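PDB 3I3L: alkylhalidase CmlS from Streptomyces venezuelae, which binds FAD, which is covalently attached to an aspartate, and acts as a flavin-dependent halogenase in the biosynthesis of the antibiotic chloramphenicol. Local coordinates for residues T95-Q100 against Y227-E232; F231-V236 against P386-W391; I342-R347 against F496-R501. All coordinates share one frame; numbering follows the deposited sequence.

Contact 1. Residues T95-Q100 against Y227-E232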
loop_
_atom_site.group_PDB
_atom_site.type_symbol
_atom_site.label_atom_id
_atom_site.label_comp_id
_atom_site.label_asym_id
_atom_site.label_seq_id
_atom_site.Cartn_x
_atom_site.Cartn_y
_atom_site.Cartn_z
ATOM N N THR A 95 3.911 -12.517 -8.971
ATOM C CA THR A 95 4.665 -13.746 -8.757
ATOM C C THR A 95 6.079 -13.482 -8.209
ATOM O O THR A 95 6.773 -12.559 -8.647
ATOM C CB THR A 95 4.659 -14.633 -10.024
ATOM O OG1 THR A 95 3.290 -15.024 -10.308
ATOM C CG2 THR A 95 5.489 -15.921 -9.819
ATOM N N PHE A 96 6.489 -14.305 -7.256
ATOM C CA PHE A 96 7.736 -14.119 -6.525
ATOM C C PHE A 96 8.648 -15.328 -6.641
ATOM O O PHE A 96 8.213 -16.469 -6.384
ATOM C CB PHE A 96 7.422 -13.842 -5.057
ATOM C CG PHE A 96 6.758 -12.540 -4.842
ATOM C CD1 PHE A 96 7.492 -11.407 -4.555
ATOM C CD2 PHE A 96 5.404 -12.423 -4.990
ATOM C CE1 PHE A 96 6.892 -10.184 -4.401
ATOM C CE2 PHE A 96 4.775 -11.176 -4.834
ATOM C CZ PHE A 96 5.522 -10.060 -4.526
ATOM N N LEU A 97 9.900 -15.093 -7.051
ATOM C CA LEU A 97 10.918 -16.165 -7.003
ATOM C C LEU A 97 11.844 -15.793 -5.890
ATOM O O LEU A 97 12.733 -14.979 -6.092
ATOM C CB LEU A 97 11.669 -16.334 -8.332
ATOM C CG LEU A 97 10.745 -16.394 -9.561
ATOM C CD1 LEU A 97 11.529 -16.776 -10.813
ATOM C CD2 LEU A 97 9.591 -17.348 -9.360
ATOM N N TRP A 98 11.598 -16.372 -4.710
ATOM C CA TRP A 98 11.993 -15.742 -3.445
ATOM C C TRP A 98 12.922 -16.600 -2.612
ATOM O O TRP A 98 12.488 -17.506 -1.897
ATOM C CB TRP A 98 10.728 -15.355 -2.613
ATOM C CG TRP A 98 11.036 -14.214 -1.693
ATOM C CD1 TRP A 98 11.116 -14.259 -0.341
ATOM C CD2 TRP A 98 11.333 -12.875 -2.076
ATOM N NE1 TRP A 98 11.442 -13.020 0.155
ATOM C CE2 TRP A 98 11.609 -12.157 -0.900
ATOM C CE3 TRP A 98 11.402 -12.214 -3.305
ATOM C CZ2 TRP A 98 11.953 -10.802 -0.907
ATOM C CZ3 TRP A 98 11.768 -10.866 -3.317
ATOM C CH2 TRP A 98 12.018 -10.174 -2.115
ATOM N N GLY A 99 14.213 -16.304 -2.710
ATOM C CA GLY A 99 15.222 -17.177 -2.151
ATOM C C GLY A 99 15.745 -18.097 -3.222
ATOM O O GLY A 99 15.242 -18.061 -4.373
ATOM N N GLN A 100 16.759 -18.910 -2.883
ATOM C CA GLN A 100 17.342 -19.817 -3.897
ATOM C C GLN A 100 16.740 -21.185 -3.724
ATOM O O GLN A 100 16.395 -21.572 -2.599
ATOM C CB GLN A 100 18.881 -19.853 -3.787
ATOM C CG GLN A 100 19.556 -18.484 -4.119
ATOM C CD GLN A 100 19.311 -18.052 -5.560
ATOM O OE1 GLN A 100 19.474 -18.848 -6.498
ATOM N NE2 GLN A 100 18.870 -16.805 -5.746
ATOM N N TYR A 227 6.839 -10.059 -11.836
ATOM C CA TYR A 227 7.865 -10.966 -11.273
ATOM C C TYR A 227 8.834 -10.216 -10.379
ATOM O O TYR A 227 9.352 -9.155 -10.762
ATOM C CB TYR A 227 8.660 -11.631 -12.364
ATOM C CG TYR A 227 7.882 -12.623 -13.163
ATOM C CD1 TYR A 227 7.643 -13.892 -12.651
ATOM C CD2 TYR A 227 7.383 -12.294 -14.445
ATOM C CE1 TYR A 227 6.932 -14.816 -13.370
ATOM C CE2 TYR A 227 6.708 -13.218 -15.193
ATOM C CZ TYR A 227 6.478 -14.486 -14.644
ATOM O OH TYR A 227 5.769 -15.428 -15.335
ATOM N N SER A 228 9.038 -10.736 -9.158
ATOM C CA SER A 228 10.091 -10.219 -8.259
ATOM C C SER A 228 11.012 -11.386 -7.935
ATOM O O SER A 228 10.558 -12.448 -7.537
ATOM C CB SER A 228 9.542 -9.635 -6.961
ATOM O OG SER A 228 8.527 -8.665 -7.183
ATOM N N ILE A 229 12.310 -11.180 -8.121
ATOM C CA ILE A 229 13.263 -12.298 -8.183
ATOM C C ILE A 229 14.525 -11.943 -7.446
ATOM O O ILE A 229 15.174 -10.946 -7.738
ATOM C CB ILE A 229 13.622 -12.627 -9.633
ATOM C CG1 ILE A 229 12.340 -12.853 -10.443
ATOM C CG2 ILE A 229 14.638 -13.805 -9.718
ATOM C CD1 ILE A 229 12.561 -13.283 -11.920
ATOM N N THR A 230 14.800 -12.708 -6.405
ATOM C CA THR A 230 15.947 -12.453 -5.569
ATOM C C THR A 230 17.247 -12.963 -6.241
ATOM O O THR A 230 17.237 -13.971 -6.929
ATOM C CB THR A 230 15.809 -13.062 -4.186
ATOM O OG1 THR A 230 15.788 -14.500 -4.275
ATOM C CG2 THR A 230 14.517 -12.551 -3.506
ATOM N N PHE A 231 18.336 -12.241 -6.010
ATOM C CA PHE A 231 19.714 -12.704 -6.299
ATOM C C PHE A 231 20.624 -12.159 -5.176
ATOM O O PHE A 231 20.131 -11.572 -4.178
ATOM C CB PHE A 231 20.163 -12.226 -7.690
ATOM C CG PHE A 231 20.416 -10.715 -7.785
ATOM C CD1 PHE A 231 21.707 -10.225 -7.936
ATOM C CD2 PHE A 231 19.345 -9.797 -7.829
ATOM C CE1 PHE A 231 21.933 -8.853 -8.065
ATOM C CE2 PHE A 231 19.555 -8.404 -7.961
ATOM C CZ PHE A 231 20.849 -7.939 -8.043
ATOM N N GLU A 232 21.947 -12.315 -5.334
ATOM C CA GLU A 232 22.899 -12.011 -4.272
ATOM C C GLU A 232 22.797 -10.636 -3.671
ATOM O O GLU A 232 22.938 -10.503 -2.468
ATOM C CB GLU A 232 24.383 -12.179 -4.778
ATOM C CG GLU A 232 25.411 -11.585 -3.707
ATOM C CD GLU A 232 26.917 -11.845 -4.026
ATOM O OE1 GLU A 232 27.431 -11.366 -5.073
ATOM O OE2 GLU A 232 27.589 -12.532 -3.204
HETATM O O HOH W 1 15.762 -15.995 -6.868
#

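Contact 2. Residues F231-V236 against P386-W391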
loop_
_atom_site.group_PDB
_atom_site.type_symbol
_atom_site.label_atom_id
_atom_site.label_comp_id
_atom_site.label_asym_id
_atom_site.label_seq_id
_atom_site.Cartn_x
_atom_site.Cartn_y
_atom_site.Cartn_z
ATOM N N PHE A 231 18.336 -12.241 -6.010
ATOM C CA PHE A 231 19.714 -12.704 -6.299
ATOM C C PHE A 231 20.624 -12.159 -5.176
ATOM O O PHE A 231 20.131 -11.572 -4.178
ATOM C CB PHE A 231 20.163 -12.226 -7.690
ATOM C CG PHE A 231 20.416 -10.715 -7.785
ATOM C CD1 PHE A 231 21.707 -10.225 -7.936
ATOM C CD2 PHE A 231 19.345 -9.797 -7.829
ATOM C CE1 PHE A 231 21.933 -8.853 -8.065
ATOM C CE2 PHE A 231 19.555 -8.404 -7.961
ATOM C CZ PHE A 231 20.849 -7.939 -8.043
ATOM N N GLU A 232 21.947 -12.315 -5.334
ATOM C CA GLU A 232 22.899 -12.011 -4.272
ATOM C C GLU A 232 22.797 -10.636 -3.671
ATOM O O GLU A 232 22.938 -10.503 -2.468
ATOM C CB GLU A 232 24.383 -12.179 -4.778
ATOM C CG GLU A 232 25.411 -11.585 -3.707
ATOM C CD GLU A 232 26.917 -11.845 -4.026
ATOM O OE1 GLU A 232 27.431 -11.366 -5.073
ATOM O OE2 GLU A 232 27.589 -12.532 -3.204
ATOM N N ASP A 233 22.654 -9.618 -4.529
ATOM C CA ASP A 233 22.756 -8.226 -4.130
ATOM C C ASP A 233 21.377 -7.533 -4.069
ATOM O O ASP A 233 21.302 -6.278 -4.052
ATOM C CB ASP A 233 23.660 -7.406 -5.106
ATOM C CG ASP A 233 25.106 -7.860 -5.112
ATOM O OD1 ASP A 233 25.684 -8.062 -4.021
ATOM O OD2 ASP A 233 25.652 -7.971 -6.233
ATOM N N GLY A 234 20.306 -8.307 -4.041
ATOM C CA GLY A 234 18.934 -7.706 -3.983
ATOM C C GLY A 234 17.877 -8.443 -4.836
ATOM O O GLY A 234 17.832 -9.668 -4.796
ATOM N N TRP A 235 16.985 -7.705 -5.520
ATOM C CA TRP A 235 15.964 -8.358 -6.300
ATOM C C TRP A 235 15.750 -7.694 -7.629
ATOM O O TRP A 235 16.100 -6.509 -7.781
ATOM C CB TRP A 235 14.632 -8.591 -5.515
ATOM C CG TRP A 235 14.021 -7.369 -4.856
ATOM C CD1 TRP A 235 14.307 -6.874 -3.595
ATOM C CD2 TRP A 235 13.018 -6.495 -5.418
ATOM N NE1 TRP A 235 13.575 -5.740 -3.380
ATOM C CE2 TRP A 235 12.748 -5.504 -4.454
ATOM C CE3 TRP A 235 12.281 -6.503 -6.606
ATOM C CZ2 TRP A 235 11.798 -4.472 -4.665
ATOM C CZ3 TRP A 235 11.329 -5.471 -6.829
ATOM C CH2 TRP A 235 11.102 -4.478 -5.867
ATOM N N VAL A 236 15.190 -8.455 -8.585
ATOM C CA VAL A 236 14.891 -7.960 -9.931
ATOM C C VAL A 236 13.380 -7.909 -10.177
ATOM O O VAL A 236 12.691 -8.895 -9.863
ATOM C CB VAL A 236 15.485 -8.936 -10.996
ATOM C CG1 VAL A 236 15.071 -8.557 -12.426
ATOM C CG2 VAL A 236 17.007 -9.019 -10.856
ATOM N N PRO A 386 23.041 -15.037 0.002
ATOM C CA PRO A 386 24.312 -14.880 0.703
ATOM C C PRO A 386 24.282 -13.724 1.714
ATOM O O PRO A 386 23.310 -12.903 1.759
ATOM C CB PRO A 386 25.317 -14.553 -0.432
ATOM C CG PRO A 386 24.479 -14.384 -1.710
ATOM C CD PRO A 386 23.216 -15.095 -1.466
ATOM N N ASP A 387 25.314 -13.642 2.536
ATOM C CA ASP A 387 25.341 -12.612 3.538
ATOM C C ASP A 387 25.986 -11.361 2.951
ATOM O O ASP A 387 27.085 -10.948 3.399
ATOM C CB ASP A 387 26.038 -13.083 4.819
ATOM C CG ASP A 387 26.174 -11.949 5.855
ATOM O OD1 ASP A 387 25.362 -10.962 5.836
ATOM O OD2 ASP A 387 27.083 -12.012 6.681
ATOM N N SER A 388 25.314 -10.770 1.938
ATOM C CA SER A 388 25.682 -9.477 1.364
ATOM C C SER A 388 25.125 -8.331 2.195
ATOM O O SER A 388 24.232 -8.530 3.022
ATOM C CB SER A 388 25.204 -9.388 -0.109
ATOM O OG SER A 388 23.793 -9.226 -0.141
ATOM N N GLU A 389 25.668 -7.131 2.019
ATOM C CA GLU A 389 25.137 -5.928 2.695
ATOM C C GLU A 389 23.623 -5.693 2.421
ATOM O O GLU A 389 22.877 -5.312 3.319
ATOM C CB GLU A 389 25.931 -4.670 2.320
ATOM C CG GLU A 389 25.608 -3.498 3.277
ATOM C CD GLU A 389 26.584 -2.330 3.167
ATOM O OE1 GLU A 389 26.440 -1.357 3.955
ATOM O OE2 GLU A 389 27.530 -2.388 2.328
ATOM N N PHE A 390 23.166 -6.024 1.219
ATOM C CA PHE A 390 21.748 -5.936 0.935
ATOM C C PHE A 390 20.902 -6.726 1.943
ATOM O O PHE A 390 20.046 -6.172 2.590
ATOM C CB PHE A 390 21.382 -6.393 -0.497
ATOM C CG PHE A 390 19.944 -6.115 -0.833
ATOM C CD1 PHE A 390 19.549 -4.872 -1.349
ATOM C CD2 PHE A 390 18.965 -7.071 -0.573
ATOM C CE1 PHE A 390 18.192 -4.591 -1.602
ATOM C CE2 PHE A 390 17.588 -6.779 -0.853
ATOM C CZ PHE A 390 17.239 -5.541 -1.377
ATOM N N TRP A 391 21.154 -8.033 2.032
ATOM C CA TRP A 391 20.353 -8.907 2.869
ATOM C C TRP A 391 20.538 -8.634 4.359
ATOM O O TRP A 391 19.595 -8.697 5.130
ATOM C CB TRP A 391 20.564 -10.385 2.486
ATOM C CG TRP A 391 20.085 -10.602 1.083
ATOM C CD1 TRP A 391 20.848 -10.721 -0.037
ATOM C CD2 TRP A 391 18.738 -10.620 0.652
ATOM N NE1 TRP A 391 20.040 -10.834 -1.168
ATOM C CE2 TRP A 391 18.743 -10.763 -0.773
ATOM C CE3 TRP A 391 17.533 -10.474 1.295
ATOM C CZ2 TRP A 391 17.578 -10.782 -1.535
ATOM C CZ3 TRP A 391 16.361 -10.499 0.530
ATOM C CH2 TRP A 391 16.396 -10.655 -0.860
#

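Contact 3. Residues I342-R347 against F496-R501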
loop_
_atom_site.group_PDB
_atom_site.type_symbol
_atom_site.label_atom_id
_atom_site.label_comp_id
_atom_site.label_asym_id
_atom_site.label_seq_id
_atom_site.Cartn_x
_atom_site.Cartn_y
_atom_site.Cartn_z
ATOM N N ILE A 342 -10.207 17.361 4.262
ATOM C CA ILE A 342 -10.361 18.804 4.038
ATOM C C ILE A 342 -11.888 19.169 3.998
ATOM O O ILE A 342 -12.334 20.145 4.600
ATOM C CB ILE A 342 -9.635 19.204 2.774
ATOM C CG1 ILE A 342 -8.077 19.235 3.006
ATOM C CG2 ILE A 342 -10.069 20.665 2.341
ATOM C CD1 ILE A 342 -7.340 19.274 1.693
ATOM N N ASP A 343 -12.677 18.345 3.326
ATOM C CA ASP A 343 -14.125 18.560 3.296
ATOM C C ASP A 343 -14.761 18.561 4.674
ATOM O O ASP A 343 -15.567 19.434 5.015
ATOM C CB ASP A 343 -14.808 17.500 2.400
ATOM C CG ASP A 343 -16.311 17.722 2.293
ATOM O OD1 ASP A 343 -16.737 18.834 1.898
ATOM O OD2 ASP A 343 -17.062 16.807 2.634
ATOM N N ARG A 344 -14.398 17.583 5.496
ATOM C CA ARG A 344 -14.955 17.507 6.835
ATOM C C ARG A 344 -14.583 18.683 7.687
ATOM O O ARG A 344 -15.394 19.174 8.466
ATOM C CB ARG A 344 -14.503 16.202 7.508
ATOM C CG ARG A 344 -15.125 15.922 8.820
ATOM C CD ARG A 344 -16.500 15.332 8.697
ATOM N NE ARG A 344 -17.178 15.288 9.995
ATOM C CZ ARG A 344 -18.442 14.891 10.192
ATOM N NH1 ARG A 344 -19.176 14.426 9.201
ATOM N NH2 ARG A 344 -18.958 14.948 11.417
ATOM N N ILE A 345 -13.337 19.132 7.609
ATOM C CA ILE A 345 -12.915 20.240 8.452
ATOM C C ILE A 345 -13.607 21.529 7.990
ATOM O O ILE A 345 -13.900 22.389 8.776
ATOM C CB ILE A 345 -11.371 20.440 8.416
ATOM C CG1 ILE A 345 -10.647 19.242 9.066
ATOM C CG2 ILE A 345 -10.977 21.793 9.104
ATOM C CD1 ILE A 345 -9.136 19.167 8.695
ATOM N N THR A 346 -13.802 21.658 6.688
ATOM C CA THR A 346 -14.405 22.835 6.104
ATOM C C THR A 346 -15.861 23.019 6.625
ATOM O O THR A 346 -16.256 24.148 6.895
ATOM C CB THR A 346 -14.411 22.750 4.567
ATOM O OG1 THR A 346 -13.048 22.716 4.094
ATOM C CG2 THR A 346 -15.153 23.993 3.972
ATOM N N ARG A 347 -16.605 21.917 6.751
ATOM C CA ARG A 347 -18.007 21.916 7.140
ATOM C C ARG A 347 -18.167 21.803 8.654
ATOM O O ARG A 347 -19.228 22.168 9.184
ATOM C CB ARG A 347 -18.782 20.787 6.426
ATOM C CG ARG A 347 -18.776 20.905 4.865
ATOM C CD ARG A 347 -19.643 19.809 4.164
ATOM N NE ARG A 347 -19.024 18.483 4.213
ATOM C CZ ARG A 347 -19.382 17.495 5.024
ATOM N NH1 ARG A 347 -20.414 17.637 5.829
ATOM N NH2 ARG A 347 -18.695 16.333 5.019
ATOM N N PHE A 496 -17.542 9.577 -1.116
ATOM C CA PHE A 496 -16.254 10.040 -0.607
ATOM C C PHE A 496 -16.315 10.982 0.602
ATOM O O PHE A 496 -15.301 11.600 0.944
ATOM C CB PHE A 496 -15.423 10.637 -1.715
ATOM C CG PHE A 496 -14.926 9.619 -2.691
ATOM C CD1 PHE A 496 -14.019 8.642 -2.290
ATOM C CD2 PHE A 496 -15.386 9.591 -3.975
ATOM C CE1 PHE A 496 -13.573 7.673 -3.207
ATOM C CE2 PHE A 496 -14.918 8.650 -4.910
ATOM C CZ PHE A 496 -13.995 7.698 -4.527
ATOM N N ARG A 497 -17.460 11.095 1.271
ATOM C CA ARG A 497 -17.510 12.001 2.428
ATOM C C ARG A 497 -16.829 11.290 3.583
ATOM O O ARG A 497 -16.913 10.068 3.693
ATOM C CB ARG A 497 -18.971 12.372 2.849
ATOM C CG ARG A 497 -19.864 13.021 1.703
ATOM C CD ARG A 497 -19.557 14.549 1.530
ATOM N NE ARG A 497 -20.128 15.072 0.289
ATOM C CZ ARG A 497 -19.846 16.244 -0.258
ATOM N NH1 ARG A 497 -19.018 17.122 0.349
ATOM N NH2 ARG A 497 -20.393 16.548 -1.441
ATOM N N LEU A 498 -16.260 12.068 4.498
ATOM C CA LEU A 498 -15.771 11.519 5.716
ATOM C C LEU A 498 -16.909 11.442 6.718
ATOM O O LEU A 498 -17.424 12.463 7.165
ATOM C CB LEU A 498 -14.600 12.371 6.275
ATOM C CG LEU A 498 -13.775 11.654 7.349
ATOM C CD1 LEU A 498 -12.999 10.516 6.739
ATOM C CD2 LEU A 498 -12.824 12.653 8.140
ATOM N N GLU A 499 -17.259 10.232 7.146
ATOM C CA GLU A 499 -18.369 10.071 8.044
ATOM C C GLU A 499 -17.831 9.690 9.418
ATOM O O GLU A 499 -16.784 9.034 9.558
ATOM C CB GLU A 499 -19.316 8.951 7.567
ATOM C CG GLU A 499 -19.979 9.150 6.222
ATOM C CD GLU A 499 -20.898 7.944 5.809
ATOM O OE1 GLU A 499 -20.802 6.850 6.400
ATOM O OE2 GLU A 499 -21.678 8.088 4.842
ATOM N N GLN A 500 -18.569 10.077 10.424
ATOM C CA GLN A 500 -18.339 9.588 11.798
ATOM C C GLN A 500 -18.920 8.197 12.031
ATOM O O GLN A 500 -19.963 7.865 11.487
ATOM C CB GLN A 500 -18.972 10.523 12.773
ATOM C CG GLN A 500 -17.992 11.219 13.649
ATOM C CD GLN A 500 -18.566 12.502 14.195
ATOM O OE1 GLN A 500 -19.668 12.873 13.828
ATOM N NE2 GLN A 500 -17.822 13.196 15.057
ATOM N N ARG A 501 -18.206 7.384 12.808
ATOM C CA ARG A 501 -18.597 6.011 13.128
ATOM C C ARG A 501 -18.118 5.741 14.547
ATOM O O ARG A 501 -17.099 6.262 14.961
ATOM C CB ARG A 501 -17.938 4.997 12.149
HETATM O O HOH W 2 -15.870 14.738 4.166
HETATM O O HOH W 3 -19.148 14.046 6.249
#

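Contact 1. Residues T95-Q100 against Y227-E232
The Thr230 side chain and the Gly99 backbone carry the parallel pairing past the point where regular strand bonding stops: Gly99 N donates to Thr230 OG1 at 2.9 Å, a side-chain oxygen standing in for the next backbone carbonyl. With OG1 set between the backbone N and the carbonyl carbon (chi1 66°), the hydroxyl reaches Gly99 while the methyl CG2 lies over one face of the Trp98 indole, though modelled too close for the detail to be trusted. Glu385 also bonds to Thr230 OG1, and Trp98 NE1 turns to the carbonyl of Phe377 on helix 352-382, so Thr230 OG1 has a second partner and Trp98 NE1 finds its own outside the strands. Behind this end the pairing is regular. Ser228 bonds through both its backbone N, to Thr95 O at 3.0 Å, and its backbone O, to Leu97 N at 2.8 Å, and Thr230 N follows to Leu97 O at 3.1 Å. Strands 89-97 and 226-231 are thus parallel neighbours in the large mixed sheet of the FAD-binding fold, and their segments 95-97 and 227-231 diverge by 11°. On one face, Leu97 and Ile229 point the same way side by side, Leu97 CD1 3.8 Å from Ile229 CD1. Thr95 lies alongside the Tyr227 ring there, Thr95 CG2 touching Tyr227 CE1 at 4.0 Å. The other face carries Phe96 and Ser228; Ser228 OG approaches CE1 of the Phe96 ring obliquely at 3.6 Å, and the serine side chain is about 8 Å from the bound FAD.

Contact 2. Residues F231-V236 against P386-W391
Phe231 O is held by two donors: Gly234 N, closing the type I turn from Phe231 to Gly234, and Trp391 NE1 at 3.1 Å. The indole N-H lies edge-on to this acceptor, with the oxygen close to the ring plane and an N-H...O angle of 153°. The donor is tilted 15° from the carbonyl plane of Phe231. One residue on, Glu232 O accepts the hydroxyl of Ser388 at 2.8 Å, in the carbonyl plane. The Ser388 torsion, chi1 73°, sets OG between its own backbone N and carbonyl carbon, from where it reaches across to the turn. Ser388 is the N-cap residue of helix 389-394, so the start of this helix is pinned directly to the hairpin that joins strands 226-231 and 234-240. Phe390, in the first turn of that helix, lays its ring flat over the hairpin: Gly234 CA sits above the ring centre, 3.5 Å from the centroid, as a CH-pi contact. With no side chain, Gly234 lets the ring come down directly onto its CA. The ring reaches farther with CZ, which meets Trp235 CD1 at 3.9 Å; the indole of Trp235 in turn bonds through NE1 to Tyr378 and is about 7 Å from the FAD. At the outer end the Pro386 ring crosses the Glu232 chain at about a right angle, Pro386 CG to Glu232 CG 3.6 Å. Since turn carbonyls accept side-chain N-H and O-H groups while an aromatic face covers the glycine, the hairpin tip and helix start are fixed by directional bonds as well as by apolar packing.

Contact 3. Residues I342-R347 against F496-R501
Arg344 lays its aliphatic stem across Leu498 at about a right angle, with Arg344 CB 4.0 Å from Leu498 CD2. A bend at chi2 (81°) then carries the guanidinium along the strand, where NH1 makes a weak bond to Leu498 O at 3.3 Å; NE has its salt bridge with Glu351. A water modelled rather close to Leu498 O also lies between it, Arg344 NH1 and Arg347 NH2. Beside it, Asp343 OD2 gathers three N-H groups. Arg347 grips it side-on through NE and NH2, the latter at 2.9 Å, while Arg497 NH1 completes a salt-bridge network from the other segment, 3.0 Å from Asp343 OD2. Arg497 NH1 meets OD2 from one side of the carboxylate plane, Arg347 NE and NH2 from the opposite side, each well out of the plane. The shared carboxylate probably offsets the proximity of the two arginines. Another water links Asp343 OD2 to Leu498 N, and His47 bonds to the other carboxylate oxygen. Away from the flavin site, the contact joins the C-terminal end of helix 327-347 to the start of strand 498-506 in the C-terminal region, with strand 483-491 and helix 352-382 packing against Arg344 and Leu498.

Overall arrangement
From the N terminus, strand 89-97 meets strand 226-231 in contact 1, closing a loop of 126 residues. The chain then turns straight into strand 234-240, and contact 2 opens on residues shared with contact 1, Phe231 and Glu232, closing only at helix 389-394. The two contacts touch, their centres 10 Å apart, and both reach the same mixed sheet. Contact 3 begins on helix 327-347, inside the loop of contact 2, and ends beyond it on strand 498-506, so these two cross, whereas contacts 1 and 3 follow in series. Contact 3 lies on the opposite side of the chain's centre, about 26 Å from contact 1 by nearest atoms, tying the FAD-binding region to the C-terminal region.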